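Local coordinates for protein possible metal-dependent hydrolase (Veillonella parvula, PDB 3RPC) that is probably a zinc-dependent hydrolase of the metallo-beta-lactamase superfamily, carrying a site for two zinc ions, with a substrate that is not established, at residues I26-A31 / D76-T81. Sequence-based numbering, arbitrary orientation.
With ZN (zinc ion), chain F.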
loop_
_atom_site.group_PDB
_atom_site.type_symbol
_atom_site.label_atom_id
_atom_site.label_comp_id
_atom_site.label_asym_id
_atom_site.label_seq_id
_atom_site.Cartn_x
_atom_site.Cartn_y
_atom_site.Cartn_z
ATOM N N ILE A 26 -12.098 -18.567 2.888
ATOM C CA ILE A 26 -11.055 -17.686 2.373
ATOM C C ILE A 26 -10.552 -18.150 1.007
ATOM O O ILE A 26 -10.237 -19.328 0.819
ATOM C CB ILE A 26 -9.887 -17.630 3.366
ATOM C CG1 ILE A 26 -10.325 -16.900 4.637
ATOM C CG2 ILE A 26 -8.671 -16.939 2.745
ATOM C CD1 ILE A 26 -9.373 -17.077 5.808
ATOM N N ASP A 27 -10.517 -17.209 0.061
ATOM C CA ASP A 27 -9.887 -17.389 -1.248
ATOM C C ASP A 27 -10.185 -18.749 -1.887
ATOM O O ASP A 27 -9.267 -19.523 -2.171
ATOM C CB ASP A 27 -8.373 -17.151 -1.134
ATOM C CG ASP A 27 -8.032 -15.678 -0.924
ATOM O OD1 ASP A 27 -8.955 -14.863 -0.757
ATOM O OD2 ASP A 27 -6.830 -15.336 -0.907
ATOM N N PRO A 28 -11.468 -19.022 -2.159
ATOM C CA PRO A 28 -11.866 -20.343 -2.665
ATOM C C PRO A 28 -11.504 -20.574 -4.134
ATOM O O PRO A 28 -12.051 -19.922 -5.034
ATOM C CB PRO A 28 -13.388 -20.328 -2.490
ATOM C CG PRO A 28 -13.737 -18.885 -2.677
ATOM C CD PRO A 28 -12.636 -18.145 -1.962
ATOM N N PHE A 29 -10.580 -21.508 -4.342
ATOM C CA PHE A 29 -10.172 -21.990 -5.649
ATOM C C PHE A 29 -10.511 -23.465 -5.584
ATOM O O PHE A 29 -9.797 -24.239 -4.954
ATOM C CB PHE A 29 -8.659 -21.747 -5.785
ATOM C CG PHE A 29 -7.974 -22.512 -6.898
ATOM C CD1 PHE A 29 -8.556 -22.658 -8.152
ATOM C CD2 PHE A 29 -6.698 -23.029 -6.699
ATOM C CE1 PHE A 29 -7.894 -23.346 -9.170
ATOM C CE2 PHE A 29 -6.031 -23.705 -7.711
ATOM C CZ PHE A 29 -6.626 -23.863 -8.947
ATOM N N LEU A 30 -11.639 -23.837 -6.183
ATOM C CA LEU A 30 -12.266 -25.122 -5.861
ATOM C C LEU A 30 -12.248 -26.163 -6.986
ATOM O O LEU A 30 -12.845 -27.236 -6.845
ATOM C CB LEU A 30 -13.704 -24.897 -5.348
ATOM C CG LEU A 30 -13.827 -23.921 -4.168
ATOM C CD1 LEU A 30 -15.278 -23.808 -3.683
ATOM C CD2 LEU A 30 -12.903 -24.341 -3.024
ATOM N N ALA A 31 -11.564 -25.868 -8.087
ATOM C CA ALA A 31 -11.581 -26.750 -9.260
ATOM C C ALA A 31 -11.079 -28.158 -8.961
ATOM O O ALA A 31 -10.183 -28.351 -8.137
ATOM C CB ALA A 31 -10.752 -26.133 -10.394
ATOM N N ASP A 76 -6.208 -18.794 -8.705
ATOM C CA ASP A 76 -5.913 -19.682 -7.587
ATOM C C ASP A 76 -6.448 -19.168 -6.251
ATOM O O ASP A 76 -6.125 -19.726 -5.200
ATOM C CB ASP A 76 -4.414 -20.011 -7.506
ATOM C CG ASP A 76 -3.556 -18.781 -7.294
ATOM O OD1 ASP A 76 -3.725 -17.809 -8.060
ATOM O OD2 ASP A 76 -2.697 -18.802 -6.373
ATOM N N HIS A 77 -7.273 -18.117 -6.309
ATOM C CA HIS A 77 -7.972 -17.586 -5.137
ATOM C C HIS A 77 -9.478 -17.407 -5.356
ATOM O O HIS A 77 -10.206 -17.114 -4.415
ATOM C CB HIS A 77 -7.342 -16.253 -4.719
ATOM C CG HIS A 77 -5.906 -16.390 -4.346
ATOM N ND1 HIS A 77 -5.472 -16.372 -3.040
ATOM C CD2 HIS A 77 -4.811 -16.613 -5.108
ATOM C CE1 HIS A 77 -4.165 -16.566 -3.014
ATOM N NE2 HIS A 77 -3.742 -16.711 -4.255
ATOM N N TRP A 78 -9.927 -17.573 -6.596
ATOM C CA TRP A 78 -11.319 -17.316 -6.958
ATOM C C TRP A 78 -11.542 -17.899 -8.343
ATOM O O TRP A 78 -11.028 -17.376 -9.336
ATOM C CB TRP A 78 -11.615 -15.808 -6.970
ATOM C CG TRP A 78 -13.048 -15.459 -7.276
ATOM C CD1 TRP A 78 -13.524 -14.849 -8.403
ATOM C CD2 TRP A 78 -14.180 -15.697 -6.438
ATOM N NE1 TRP A 78 -14.892 -14.697 -8.316
ATOM C CE2 TRP A 78 -15.317 -15.213 -7.118
ATOM C CE3 TRP A 78 -14.342 -16.284 -5.179
ATOM C CZ2 TRP A 78 -16.603 -15.295 -6.575
ATOM C CZ3 TRP A 78 -15.614 -16.369 -4.642
ATOM C CH2 TRP A 78 -16.730 -15.875 -5.342
ATOM N N ASP A 79 -12.272 -19.004 -8.423
ATOM C CA ASP A 79 -12.396 -19.678 -9.714
ATOM C C ASP A 79 -13.844 -19.974 -10.092
ATOM O O ASP A 79 -14.760 -19.760 -9.290
ATOM C CB ASP A 79 -11.519 -20.946 -9.782
ATOM C CG ASP A 79 -12.062 -22.098 -8.953
ATOM O OD1 ASP A 79 -12.796 -21.864 -7.963
ATOM O OD2 ASP A 79 -11.717 -23.255 -9.295
ATOM N N ASP A 80 -14.036 -20.444 -11.322
ATOM C CA ASP A 80 -15.373 -20.764 -11.816
ATOM C C ASP A 80 -16.099 -21.755 -10.916
ATOM O O ASP A 80 -17.294 -21.609 -10.667
ATOM C CB ASP A 80 -15.304 -21.300 -13.245
ATOM C CG ASP A 80 -15.150 -20.196 -14.274
ATOM O OD1 ASP A 80 -15.386 -19.020 -13.922
ATOM O OD2 ASP A 80 -14.807 -20.507 -15.437
ATOM N N THR A 81 -15.377 -22.746 -10.411
ATOM C CA THR A 81 -16.005 -23.727 -9.535
ATOM C C THR A 81 -16.568 -23.044 -8.297
ATOM O O THR A 81 -17.694 -23.316 -7.886
ATOM C CB THR A 81 -15.037 -24.834 -9.132
ATOM O OG1 THR A 81 -14.539 -25.479 -10.312
ATOM C CG2 THR A 81 -15.740 -25.849 -8.240
HETATM ZN ZN ZN F . -1.742 -16.951 -5.161
HETATM O O HOH W 1 -6.338 -21.146 -2.998
HETATM O O HOH W 2 -2.221 -15.927 -7.169
HETATM O O HOH W 3 0.577 -16.986 -6.252
#
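Asp27 and His77 stand closest in backbone, their CA atoms 4.3 Å apart, and from there 26-31, the loop leaving strand 22-26, runs alongside 76-81 to Ala31 and Thr81, where helix 80-85 is beginning. Pro28 O receives a CA-H...O contact from Trp78 CA (3.3 Å). Proline suits position 28 because its compact apolar ring packs at the edge of the indole, CG against Trp78 CE3; its N has no hydrogen to give the nearby His77 O. Near the metal, His77 ND1 donates to Asp27 OD2 (2.7 Å), within the imidazole plane but 44° above that of the carboxylate; Thr71 OG1 also bonds this oxygen. Turned beside the backbone N (chi1 -61°), the imidazole has its other nitrogen, NE2, on zinc at 2.2 Å. Asp27 is a second-shell residue: its carboxylate accepts from a zinc-bound histidine, which helps fix the ring's rotation and probably makes His77 a stronger donor to the metal. Asp76 and His77 form the Asp-His end of the HxHxDH signature of the metallo-beta-lactamase fold; with Asp168 and His226 they bind this zinc, one of a pair. Water 2, also on the zinc, donates to Asp76 OD1. Phe29 lays one ring face over Asp76 CA, a CH-pi contact 3.8 Å from the centroid. Farther along, Asp79 is the N-cap of the helix: its OD1 accepts from Ala82 N and, almost straight (171°), from Leu30 N at 2.9 Å, a short carboxylate matching both backbone donors, while OD2 takes a weak bond from Ala31 N. Beyond it, Thr81 CG2 packs on Leu30 CB at 3.7 Å.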